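Long-range contact in D-glycero-alpha-D-manno-heptose 7-phosphate kinase (PDB 4N3O), which transfers a phosphate from ATP to the C-1 position of D-glycero-alpha-D-manno-heptose 7-phosphate, an early step in making the GDP-heptose used for capsule polysaccharide: residues E277-N288 / K318-Y326. Residues are numbered along the deposited sequence; the frame is centred on the assembly and turned at random.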
loop_
_atom_site.group_PDB
_atom_site.type_symbol
_atom_site.label_atom_id
_atom_site.label_comp_id
_atom_site.label_asym_id
_atom_site.label_seq_id
_atom_site.Cartn_x
_atom_site.Cartn_y
_atom_site.Cartn_z
ATOM N N GLU A 277 25.482 -3.879 15.200
ATOM C CA GLU A 277 24.027 -3.973 15.367
ATOM C C GLU A 277 23.286 -4.303 14.052
ATOM O O GLU A 277 22.278 -5.008 14.076
ATOM C CB GLU A 277 23.477 -2.697 16.017
ATOM C CG GLU A 277 22.083 -2.840 16.629
ATOM C CD GLU A 277 22.037 -3.741 17.866
ATOM O OE1 GLU A 277 23.021 -4.460 18.163
ATOM O OE2 GLU A 277 21.002 -3.733 18.559
ATOM N N LEU A 278 23.777 -3.788 12.922
ATOM C CA LEU A 278 23.199 -4.122 11.618
ATOM C C LEU A 278 23.530 -5.569 11.301
ATOM O O LEU A 278 22.668 -6.325 10.861
ATOM C CB LEU A 278 23.735 -3.221 10.494
ATOM C CG LEU A 278 23.227 -1.776 10.385
ATOM C CD1 LEU A 278 23.997 -1.029 9.304
ATOM C CD2 LEU A 278 21.740 -1.726 10.086
ATOM N N GLU A 279 24.785 -5.947 11.532
ATOM C CA GLU A 279 25.245 -7.316 11.294
ATOM C C GLU A 279 24.424 -8.314 12.131
ATOM O O GLU A 279 24.117 -9.421 11.668
ATOM C CB GLU A 279 26.741 -7.429 11.612
ATOM C CG GLU A 279 27.384 -8.786 11.327
ATOM C CD GLU A 279 28.887 -8.803 11.632
ATOM O OE1 GLU A 279 29.428 -7.779 12.112
ATOM O OE2 GLU A 279 29.537 -9.846 11.394
ATOM N N ARG A 280 24.048 -7.904 13.346
ATOM C CA ARG A 280 23.264 -8.753 14.214
ATOM C C ARG A 280 21.843 -8.866 13.638
ATOM O O ARG A 280 21.256 -9.931 13.649
ATOM C CB ARG A 280 23.196 -8.196 15.638
ATOM C CG ARG A 280 23.042 -9.297 16.690
ATOM C CD ARG A 280 22.556 -8.835 18.061
ATOM N NE ARG A 280 21.087 -8.854 18.200
ATOM C CZ ARG A 280 20.279 -7.795 18.128
ATOM N NH1 ARG A 280 20.758 -6.582 17.931
ATOM N NH2 ARG A 280 18.974 -7.952 18.280
ATOM N N ILE A 281 21.306 -7.756 13.124
ATOM C CA ILE A 281 19.960 -7.745 12.554
ATOM C C ILE A 281 19.912 -8.607 11.300
ATOM O O ILE A 281 18.979 -9.389 11.133
ATOM C CB ILE A 281 19.462 -6.308 12.281
ATOM C CG1 ILE A 281 19.274 -5.546 13.603
ATOM C CG2 ILE A 281 18.140 -6.316 11.519
ATOM C CD1 ILE A 281 18.195 -6.124 14.511
ATOM N N TYR A 282 20.924 -8.485 10.439
ATOM C CA TYR A 282 21.033 -9.313 9.234
ATOM C C TYR A 282 21.015 -10.791 9.639
ATOM O O TYR A 282 20.232 -11.577 9.114
ATOM C CB TYR A 282 22.324 -8.994 8.487
ATOM C CG TYR A 282 22.531 -9.805 7.219
ATOM C CD1 TYR A 282 21.981 -9.396 5.998
ATOM C CD2 TYR A 282 23.298 -10.973 7.237
ATOM C CE1 TYR A 282 22.173 -10.141 4.839
ATOM C CE2 TYR A 282 23.498 -11.724 6.086
ATOM C CZ TYR A 282 22.938 -11.307 4.891
ATOM O OH TYR A 282 23.143 -12.065 3.756
ATOM N N LYS A 283 21.875 -11.148 10.587
ATOM C CA LYS A 283 21.947 -12.501 11.134
ATOM C C LYS A 283 20.568 -12.988 11.579
ATOM O O LYS A 283 20.131 -14.083 11.228
ATOM C CB LYS A 283 22.861 -12.487 12.356
ATOM C CG LYS A 283 22.923 -13.780 13.157
ATOM C CD LYS A 283 23.450 -13.538 14.579
ATOM C CE LYS A 283 24.800 -12.814 14.640
ATOM N NZ LYS A 283 25.900 -13.546 13.958
ATOM N N LEU A 284 19.899 -12.168 12.372
ATOM C CA LEU A 284 18.580 -12.499 12.893
ATOM C C LEU A 284 17.567 -12.741 11.773
ATOM O O LEU A 284 16.697 -13.594 11.890
ATOM C CB LEU A 284 18.109 -11.384 13.833
ATOM C CG LEU A 284 16.643 -11.310 14.289
ATOM C CD1 LEU A 284 16.485 -10.241 15.351
ATOM C CD2 LEU A 284 15.707 -10.993 13.144
ATOM N N ALA A 285 17.710 -12.008 10.679
ATOM C CA ALA A 285 16.790 -12.108 9.569
ATOM C C ALA A 285 17.030 -13.386 8.778
ATOM O O ALA A 285 16.082 -14.055 8.368
ATOM C CB ALA A 285 16.904 -10.869 8.675
ATOM N N ILE A 286 18.296 -13.710 8.543
ATOM C CA ILE A 286 18.638 -14.922 7.831
ATOM C C ILE A 286 18.220 -16.119 8.694
ATOM O O ILE A 286 17.741 -17.115 8.191
ATOM C CB ILE A 286 20.145 -15.006 7.532
ATOM C CG1 ILE A 286 20.614 -13.820 6.668
ATOM C CG2 ILE A 286 20.477 -16.322 6.836
ATOM C CD1 ILE A 286 20.055 -13.804 5.265
ATOM N N ASP A 287 18.376 -16.002 10.002
ATOM C CA ASP A 287 18.005 -17.101 10.885
ATOM C C ASP A 287 16.517 -17.392 10.808
ATOM O O ASP A 287 16.091 -18.532 10.947
ATOM C CB ASP A 287 18.421 -16.804 12.340
ATOM C CG ASP A 287 19.928 -17.035 12.598
ATOM O OD1 ASP A 287 20.603 -17.656 11.744
ATOM O OD2 ASP A 287 20.427 -16.611 13.667
ATOM N N ASN A 288 15.740 -16.360 10.519
ATOM C CA ASN A 288 14.290 -16.463 10.482
ATOM C C ASN A 288 13.645 -16.535 9.116
ATOM O O ASN A 288 12.474 -16.197 8.979
ATOM C CB ASN A 288 13.697 -15.289 11.254
ATOM C CG ASN A 288 13.783 -15.474 12.745
ATOM O OD1 ASN A 288 13.032 -16.254 13.317
ATOM N ND2 ASN A 288 14.646 -14.710 13.393
ATOM N N LYS A 318 7.503 -11.223 12.529
ATOM C CA LYS A 318 7.286 -11.370 13.958
ATOM C C LYS A 318 8.597 -11.184 14.756
ATOM O O LYS A 318 8.616 -10.526 15.804
ATOM C CB LYS A 318 6.647 -12.737 14.236
ATOM C CG LYS A 318 6.188 -12.957 15.666
ATOM C CD LYS A 318 5.526 -14.322 15.857
ATOM C CE LYS A 318 6.531 -15.462 15.757
ATOM N NZ LYS A 318 5.888 -16.784 15.965
ATOM N N ALA A 319 9.692 -11.758 14.277
ATOM C CA ALA A 319 10.952 -11.590 14.992
ATOM C C ALA A 319 11.380 -10.113 14.911
ATOM O O ALA A 319 11.720 -9.507 15.923
ATOM C CB ALA A 319 12.029 -12.519 14.442
ATOM N N LEU A 320 11.305 -9.520 13.724
ATOM C CA LEU A 320 11.690 -8.115 13.575
ATOM C C LEU A 320 10.859 -7.138 14.433
ATOM O O LEU A 320 11.419 -6.188 14.986
ATOM C CB LEU A 320 11.676 -7.687 12.099
ATOM C CG LEU A 320 12.742 -8.313 11.178
ATOM C CD1 LEU A 320 12.526 -7.834 9.768
ATOM C CD2 LEU A 320 14.165 -7.969 11.606
ATOM N N ARG A 321 9.551 -7.370 14.578
ATOM C CA ARG A 321 8.723 -6.463 15.394
ATOM C C ARG A 321 9.158 -6.386 16.872
ATOM O O ARG A 321 8.718 -5.485 17.596
ATOM C CB ARG A 321 7.231 -6.828 15.360
ATOM C CG ARG A 321 6.525 -6.767 14.007
ATOM C CD ARG A 321 5.006 -6.702 14.214
ATOM N NE ARG A 321 4.208 -7.128 13.056
ATOM C CZ ARG A 321 4.002 -6.414 11.947
ATOM N NH1 ARG A 321 4.568 -5.221 11.782
ATOM N NH2 ARG A 321 3.249 -6.921 10.974
ATOM N N LYS A 322 9.993 -7.326 17.322
ATOM C CA LYS A 322 10.464 -7.344 18.716
ATOM C C LYS A 322 11.721 -6.518 18.883
ATOM O O LYS A 322 12.217 -6.348 19.995
ATOM C CB LYS A 322 10.746 -8.771 19.178
ATOM C CG LYS A 322 9.511 -9.632 19.194
ATOM C CD LYS A 322 9.810 -11.076 19.518
ATOM C CE LYS A 322 8.527 -11.890 19.412
ATOM N NZ LYS A 322 8.790 -13.347 19.332
ATOM N N GLU A 323 12.235 -6.009 17.777
ATOM C CA GLU A 323 13.435 -5.209 17.808
ATOM C C GLU A 323 13.059 -3.736 17.838
ATOM O O GLU A 323 11.879 -3.384 17.729
ATOM C CB GLU A 323 14.312 -5.566 16.618
ATOM C CG GLU A 323 14.736 -7.038 16.614
ATOM C CD GLU A 323 15.630 -7.409 17.801
ATOM O OE1 GLU A 323 15.753 -8.617 18.118
ATOM O OE2 GLU A 323 16.209 -6.494 18.429
ATOM N N GLN A 324 14.058 -2.878 17.992
ATOM C CA GLN A 324 13.820 -1.441 18.125
ATOM C C GLN A 324 13.271 -0.764 16.866
ATOM O O GLN A 324 12.745 0.339 16.941
ATOM C CB GLN A 324 15.101 -0.717 18.584
ATOM C CG GLN A 324 16.219 -0.654 17.544
ATOM C CD GLN A 324 17.433 0.130 18.028
ATOM O OE1 GLN A 324 17.316 1.029 18.865
ATOM N NE2 GLN A 324 18.603 -0.194 17.484
ATOM N N GLY A 325 13.405 -1.405 15.712
ATOM C CA GLY A 325 12.898 -0.813 14.474
ATOM C C GLY A 325 11.438 -1.143 14.205
ATOM O O GLY A 325 10.669 -1.413 15.118
ATOM N N TYR A 326 11.042 -1.070 12.947
ATOM C CA TYR A 326 9.698 -1.465 12.575
ATOM C C TYR A 326 9.665 -1.890 11.123
ATOM O O TYR A 326 10.427 -1.395 10.291
ATOM C CB TYR A 326 8.665 -0.369 12.847
ATOM C CG TYR A 326 8.782 0.855 11.992
ATOM C CD1 TYR A 326 8.109 0.940 10.773
ATOM C CD2 TYR A 326 9.535 1.953 12.413
ATOM C CE1 TYR A 326 8.198 2.073 9.979
ATOM C CE2 TYR A 326 9.629 3.099 11.633
ATOM C CZ TYR A 326 8.968 3.153 10.410
ATOM O OH TYR A 326 9.069 4.290 9.625
#
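A trans first torsion (chi1 -151°) carries Arg280 off its helix and a bend at chi3 turns its guanidinium toward Glu323, whose own chain folds at chi2 (-65°) and lifts its carboxylate to meet it. The resulting salt bridge illustrates how a helix can be tied to the turn that follows its neighbour, here helix 313-320: NH2 of Arg280 stands 3.1 Å from OE2 of Glu323, but the hydrogen bond is weak, its N-H...O angle being 144°. On its own helix Arg280 is held a second time, NH1 lying 2.9 Å from OE2 of Glu277, so one guanidinium bridges two carboxylates and probably offsets their like charges. Leu284 divides its branches, CD1 lying 3.3 Å from OE1 of Glu323 while CD2 makes apolar contact with CD2 of Leu320 at 3.7 Å; CD1 of Ile281 runs past CG of Glu323, the side chains pointing in opposite directions. At the far end an N-H of Asn288 ND2 bonds to Leu284 O (2.8 Å), which probably helps hold the amide against CB of Ala319. Ile281 and Leu320 also pack onto strands 202-206 and 303-308 of an antiparallel sheet, helices over a sheet as in the GHMP kinase C-terminal domain.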